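Local coordinates for Lmo0181 protein (Listeria monocytogenes serovar 1/2a, PDB 5F7V) that binds the cyclic glucan cycloalternan as a solute-binding lipoprotein, and probably delivers it to an ABC transporter in the membrane, at residues V177-F182 with G191-E196; T201-P206 with D391-T396. All coordinates share one frame; numbering follows the deposited sequence.

Interaction 1: residues V177-F182 with G191-E196; sequences VTMNEF and GSIFNE. With GLC (alpha-D-glucopyranose), chain B.
Phe182 and Met179, one turn apart at the start of helix 179-187, meet Ile193 of the loop that follows this helix, in the periplasmic-binding-protein fold of the bacterial extracellular solute-binding family, whose glycan pocket lies at the same helix end. The contact across the segments is wholly apolar and buried. CD1 of Ile193 makes the closest contacts: it lies 4.0 Å from CD2 of the Phe182 ring, which it approaches obliquely, and 4.3 Å from SD of Met179. The Phe182 ring gets there because its CG stands anti to the backbone N (chi1 -168°), and it also makes an edge-to-face pair with Phe372 of helix 361-376. The CG2 branch of Ile193 also lies over one face of the neighbouring Phe194 ring, toward its rim.

Polar interactions belong to the sugar side. Asn180 ND2 donates to the ring oxygen O5 of a glucose unit at 3.0 Å, while Glu77 accepts from the same amide nitrogen. Asn180 OD1 in turn takes a hydrogen bond from Trp361, so both ends of the amide are held and its rotation is fixed. Glu181 bends at chi2 (74°), and its OE1 accepts from the sugar O6 at 2.6 Å. The other carboxylate oxygen forms a salt bridge with Lys184, which probably stabilises the negative charge. Thus the helix offers apolar residues to the loop and polar ones to the glycan.

Capping completes the turn. Thr178 is the N-cap, its backbone O accepting from Phe182 N at 2.8 Å, and its OG1 receives the Glu181 N-H at 3.0 Å with an angle of 159° at the hydrogen.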
loop_
_atom_site.group_PDB
_atom_site.type_symbol
_atom_site.label_atom_id
_atom_site.label_comp_id
_atom_site.label_asym_id
_atom_site.label_seq_id
_atom_site.Cartn_x
_atom_site.Cartn_y
_atom_site.Cartn_z
ATOM N N VAL A 177 -11.674 4.824 4.811
ATOM C CA VAL A 177 -11.765 6.242 5.154
ATOM C C VAL A 177 -10.649 6.522 6.159
ATOM O O VAL A 177 -10.880 6.576 7.355
ATOM C CB VAL A 177 -13.157 6.673 5.644
ATOM C CG1 VAL A 177 -13.216 8.188 5.700
ATOM C CG2 VAL A 177 -14.199 6.143 4.668
ATOM N N THR A 178 -9.446 6.657 5.621
ATOM C CA THR A 178 -8.210 6.732 6.374
ATOM C C THR A 178 -7.327 7.811 5.758
ATOM O O THR A 178 -7.564 8.232 4.631
ATOM C CB THR A 178 -7.437 5.396 6.321
ATOM O OG1 THR A 178 -7.096 5.177 4.936
ATOM C CG2 THR A 178 -8.227 4.258 6.921
ATOM N N MET A 179 -6.308 8.244 6.496
ATOM C CA MET A 179 -5.335 9.176 5.937
ATOM C C MET A 179 -4.702 8.615 4.679
ATOM O O MET A 179 -4.497 9.349 3.710
ATOM C CB MET A 179 -4.280 9.534 7.002
ATOM C CG MET A 179 -3.194 10.429 6.438
ATOM S SD MET A 179 -3.786 12.088 5.979
ATOM C CE MET A 179 -3.150 12.993 7.368
ATOM N N ASN A 180 -4.354 7.328 4.679
ATOM C CA ASN A 180 -3.675 6.765 3.501
ATOM C C ASN A 180 -4.573 6.785 2.292
ATOM O O ASN A 180 -4.123 7.110 1.188
ATOM C CB ASN A 180 -3.202 5.336 3.750
ATOM C CG ASN A 180 -1.708 5.182 3.665
ATOM O OD1 ASN A 180 -0.943 6.051 4.119
ATOM N ND2 ASN A 180 -1.278 4.076 3.074
ATOM N N GLU A 181 -5.860 6.513 2.490
ATOM C CA GLU A 181 -6.771 6.563 1.342
ATOM C C GLU A 181 -7.026 8.008 0.930
ATOM O O GLU A 181 -7.204 8.339 -0.241
ATOM C CB GLU A 181 -8.077 5.867 1.688
ATOM C CG GLU A 181 -8.922 5.546 0.462
ATOM C CD GLU A 181 -8.395 4.390 -0.371
ATOM O OE1 GLU A 181 -7.418 3.674 0.022
ATOM O OE2 GLU A 181 -9.013 4.166 -1.447
ATOM N N PHE A 182 -7.082 8.873 1.939
ATOM C CA PHE A 182 -7.539 10.250 1.689
ATOM C C PHE A 182 -6.564 11.083 0.914
ATOM O O PHE A 182 -7.024 11.947 0.180
ATOM C CB PHE A 182 -7.832 10.920 3.015
ATOM C CG PHE A 182 -8.566 12.221 2.837
ATOM C CD1 PHE A 182 -9.830 12.223 2.254
ATOM C CD2 PHE A 182 -8.016 13.425 3.200
ATOM C CE1 PHE A 182 -10.535 13.386 2.049
ATOM C CE2 PHE A 182 -8.714 14.599 2.995
ATOM C CZ PHE A 182 -9.960 14.569 2.406
ATOM N N GLY A 191 -7.334 18.331 -4.520
ATOM C CA GLY A 191 -6.832 18.678 -3.176
ATOM C C GLY A 191 -5.502 18.040 -2.850
ATOM O O GLY A 191 -4.966 17.246 -3.594
ATOM N N SER A 192 -4.985 18.368 -1.677
ATOM C CA SER A 192 -3.746 17.770 -1.224
ATOM C C SER A 192 -3.670 17.892 0.274
ATOM O O SER A 192 -4.478 18.581 0.905
ATOM C CB SER A 192 -2.554 18.470 -1.872
ATOM O OG SER A 192 -2.565 19.823 -1.514
ATOM N N ILE A 193 -2.665 17.223 0.825
ATOM C CA ILE A 193 -2.451 17.214 2.266
ATOM C C ILE A 193 -1.445 18.292 2.603
ATOM O O ILE A 193 -1.733 19.096 3.508
ATOM C CB ILE A 193 -1.911 15.853 2.774
ATOM C CG1 ILE A 193 -2.799 14.710 2.266
ATOM C CG2 ILE A 193 -1.724 15.884 4.285
ATOM C CD1 ILE A 193 -4.236 14.779 2.682
ATOM N N PHE A 194 -0.322 18.408 1.912
ATOM C CA PHE A 194 0.693 19.420 2.204
ATOM C C PHE A 194 0.956 20.284 0.993
ATOM O O PHE A 194 0.631 19.951 -0.146
ATOM C CB PHE A 194 2.020 18.784 2.605
ATOM C CG PHE A 194 1.933 17.961 3.848
ATOM C CD1 PHE A 194 1.969 18.571 5.104
ATOM C CD2 PHE A 194 1.897 16.570 3.760
ATOM C CE1 PHE A 194 1.910 17.800 6.246
ATOM C CE2 PHE A 194 1.836 15.818 4.899
ATOM C CZ PHE A 194 1.848 16.409 6.137
ATOM N N ASN A 195 1.552 21.436 1.228
ATOM C CA ASN A 195 2.147 22.220 0.146
ATOM C C ASN A 195 3.425 21.574 -0.371
ATOM O O ASN A 195 3.860 20.555 0.152
ATOM C CB ASN A 195 2.302 23.687 0.537
ATOM C CG ASN A 195 3.300 23.919 1.651
ATOM O OD1 ASN A 195 3.890 22.964 2.168
ATOM N ND2 ASN A 195 3.540 25.187 2.001
ATOM N N GLU A 196 4.045 22.177 -1.390
ATOM C CA GLU A 196 5.107 21.469 -2.100
ATOM C C GLU A 196 6.361 21.205 -1.280
ATOM O O GLU A 196 7.037 20.205 -1.455
ATOM C CB GLU A 196 5.448 22.177 -3.415
ATOM C CG GLU A 196 6.162 23.487 -3.267
ATOM C CD GLU A 196 7.678 23.370 -3.272
ATOM O OE1 GLU A 196 8.253 24.412 -2.935
ATOM O OE2 GLU A 196 8.268 22.301 -3.574
HETATM C C1 GLC B . -2.696 0.775 3.550
HETATM C C2 GLC B . -3.778 -0.148 4.094
HETATM C C3 GLC B . -4.495 -0.819 2.922
HETATM C C4 GLC B . -5.049 0.247 1.995
HETATM C C5 GLC B . -3.982 1.285 1.615
HETATM C C6 GLC B . -4.537 2.519 0.899
HETATM O O2 GLC B . -3.220 -1.126 4.988
HETATM O O3 GLC B . -5.553 -1.604 3.489
HETATM O O4 GLC B . -5.508 -0.345 0.768
HETATM O O5 GLC B . -3.267 1.797 2.740
HETATM O O6 GLC B . -5.490 3.149 1.748
#

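Interaction 2: residues T201-P206 with D391-T396; sequences TTINSP and DNINKT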
loop_
_atom_site.group_PDB
_atom_site.type_symbol
_atom_site.label_atom_id
_atom_site.label_comp_id
_atom_site.label_asym_id
_atom_site.label_seq_id
_atom_site.Cartn_x
_atom_site.Cartn_y
_atom_site.Cartn_z
ATOM N N THR A 201 -0.143 22.556 5.782
ATOM C CA THR A 201 -1.142 21.600 5.341
ATOM C C THR A 201 -2.362 22.336 4.803
ATOM O O THR A 201 -2.821 23.338 5.341
ATOM C CB THR A 201 -1.532 20.613 6.450
ATOM O OG1 THR A 201 -2.557 19.746 5.981
ATOM C CG2 THR A 201 -2.057 21.277 7.691
ATOM N N THR A 202 -2.917 21.798 3.726
ATOM C CA THR A 202 -4.199 22.277 3.195
ATOM C C THR A 202 -5.213 21.145 3.287
ATOM O O THR A 202 -6.133 21.067 2.458
ATOM C CB THR A 202 -4.032 22.812 1.773
ATOM O OG1 THR A 202 -3.323 21.821 1.037
ATOM C CG2 THR A 202 -3.235 24.084 1.859
ATOM N N ILE A 203 -5.103 20.286 4.302
ATOM C CA ILE A 203 -5.970 19.114 4.417
ATOM C C ILE A 203 -7.440 19.473 4.553
ATOM O O ILE A 203 -8.317 18.696 4.144
ATOM C CB ILE A 203 -5.481 18.187 5.570
ATOM C CG1 ILE A 203 -6.168 16.821 5.461
ATOM C CG2 ILE A 203 -5.681 18.789 6.938
ATOM C CD1 ILE A 203 -5.597 15.754 6.353
ATOM N N ASN A 204 -7.728 20.640 5.107
ATOM C CA ASN A 204 -9.084 21.130 5.304
ATOM C C ASN A 204 -9.590 22.066 4.207
ATOM O O ASN A 204 -10.476 22.842 4.499
ATOM C CB ASN A 204 -9.232 21.724 6.698
ATOM C CG ASN A 204 -8.393 22.953 6.883
ATOM O OD1 ASN A 204 -7.335 23.083 6.259
ATOM N ND2 ASN A 204 -8.847 23.851 7.739
ATOM N N SER A 205 -9.046 21.978 3.006
ATOM C CA SER A 205 -9.628 22.753 1.890
ATOM C C SER A 205 -11.067 22.365 1.585
ATOM O O SER A 205 -11.489 21.259 1.889
ATOM C CB SER A 205 -8.755 22.545 0.663
ATOM O OG SER A 205 -8.917 21.192 0.223
ATOM N N PRO A 206 -11.846 23.244 0.935
ATOM C CA PRO A 206 -13.208 22.903 0.589
ATOM C C PRO A 206 -13.331 21.722 -0.349
ATOM O O PRO A 206 -14.241 20.897 -0.184
ATOM C CB PRO A 206 -13.792 24.181 -0.039
ATOM C CG PRO A 206 -12.718 25.161 -0.050
ATOM C CD PRO A 206 -11.486 24.637 0.621
ATOM N N ASP A 391 -5.418 21.154 12.603
ATOM C CA ASP A 391 -4.839 21.609 13.880
ATOM C C ASP A 391 -3.762 20.674 14.403
ATOM O O ASP A 391 -2.700 21.125 14.851
ATOM C CB ASP A 391 -5.942 21.741 14.920
ATOM C CG ASP A 391 -6.973 22.818 14.574
ATOM O OD1 ASP A 391 -6.598 23.743 13.807
ATOM O OD2 ASP A 391 -8.141 22.788 15.038
ATOM N N ASN A 392 -4.029 19.371 14.320
ATOM C CA ASN A 392 -3.072 18.409 14.855
ATOM C C ASN A 392 -1.790 18.373 14.018
ATOM O O ASN A 392 -0.703 18.280 14.567
ATOM C CB ASN A 392 -3.722 17.018 14.865
ATOM C CG ASN A 392 -2.752 15.951 15.294
ATOM O OD1 ASN A 392 -2.411 15.926 16.466
ATOM N ND2 ASN A 392 -2.262 15.172 14.373
ATOM N N ILE A 393 -1.918 18.435 12.693
ATOM C CA ILE A 393 -0.737 18.506 11.824
ATOM C C ILE A 393 0.062 19.764 12.115
ATOM O O ILE A 393 1.290 19.714 12.242
ATOM C CB ILE A 393 -1.122 18.390 10.344
ATOM C CG1 ILE A 393 -1.626 16.982 10.062
ATOM C CG2 ILE A 393 0.066 18.761 9.466
ATOM C CD1 ILE A 393 -2.289 16.789 8.733
ATOM N N ASN A 394 -0.605 20.900 12.236
ATOM C CA ASN A 394 0.106 22.153 12.532
ATOM C C ASN A 394 0.890 22.064 13.815
ATOM O O ASN A 394 2.028 22.478 13.843
ATOM C CB ASN A 394 -0.874 23.299 12.666
ATOM C CG ASN A 394 -1.452 23.742 11.345
ATOM O OD1 ASN A 394 -0.891 23.525 10.294
ATOM N ND2 ASN A 394 -2.559 24.447 11.412
ATOM N N LYS A 395 0.293 21.491 14.853
ATOM C CA LYS A 395 1.003 21.364 16.146
ATOM C C LYS A 395 2.125 20.348 16.067
ATOM O O LYS A 395 3.244 20.615 16.542
ATOM C CB LYS A 395 0.005 21.014 17.246
ATOM C CG LYS A 395 -0.974 22.131 17.521
ATOM C CD LYS A 395 -0.490 23.582 17.417
ATOM C CE LYS A 395 -1.579 24.587 17.787
ATOM N NZ LYS A 395 -2.194 24.281 19.112
ATOM N N THR A 396 1.874 19.197 15.466
ATOM C CA THR A 396 2.877 18.146 15.379
ATOM C C THR A 396 4.098 18.611 14.581
ATOM O O THR A 396 5.256 18.344 14.960
ATOM C CB THR A 396 2.261 16.889 14.740
ATOM O OG1 THR A 396 1.229 16.429 15.627
ATOM C CG2 THR A 396 3.305 15.773 14.506
HETATM O O HOH W 1 -0.880 24.575 7.716
#
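Thr201 packs against Ile393 and Asn394 where an ST turn in the loop before helix 206-220 lies on helix 382-397, close to the C-terminus of this solute-binding protein. The side chain of Thr201 can be followed outward from CB, which is 3.9 Å from the CG2 methyl of Ile393. From there it forks. The methyl branch, CG2, lies between the backbone N and the carbonyl carbon and meets two residues of the helix: Ile393 CG2 at 3.7 Å and Asn394 OD1 at 3.6 Å, the latter by packing. The hydroxyl branch stands anti to the backbone N (chi1 177°), a placement that lets OG1 accept the Ile203 N-H at 3.1 Å and close the ST turn; the same oxygen is also hydrogen-bonded to the backbone carbonyl of Ile193 and packs 4.0 Å from Ile393 CD1. Both Ile393 and Asn394 cross the threonine side chain at roughly a right angle.

A second apolar touch joins the tips of two isoleucines, Ile203 CD1 and Ile393 CD1, 4.2 Å apart. Both residues also touch Met179 of helix 179-187, and Ile393 reaches Ile364 of helix 361-376. No direct hydrogen bond joins the loop to the helix. Ser205, at the end of a type I turn begun by Thr202, caps helix 206-220 through Asn208 N. The polar link across the contact is a water molecule with more acceptors in reach than protons to give, which accepts from Thr201 N at 2.9 Å and can donate to Asn394 OD1 at 2.8 Å.

Interaction 1 precedes interaction 2 along the chain, and their centres are 10 Å apart on the same side of the protein's centre. They share one connection, the loop between helices 179-187 and 206-220: 191-196 turns back to the helix before it, whereas 201-206 meets helix 382-397, contributed from nearly two hundred residues later. Inside this loop the two contacts are directly joined, since Ile193 O, besides its bond with the Thr201 hydroxyl, probably accepts from Thr202 N at 3.0 Å. The glycan-binding end of helix 179-187 is thereby connected, through the buried side chains of Met179, Ile203 and Ile393, to the C-terminal helix.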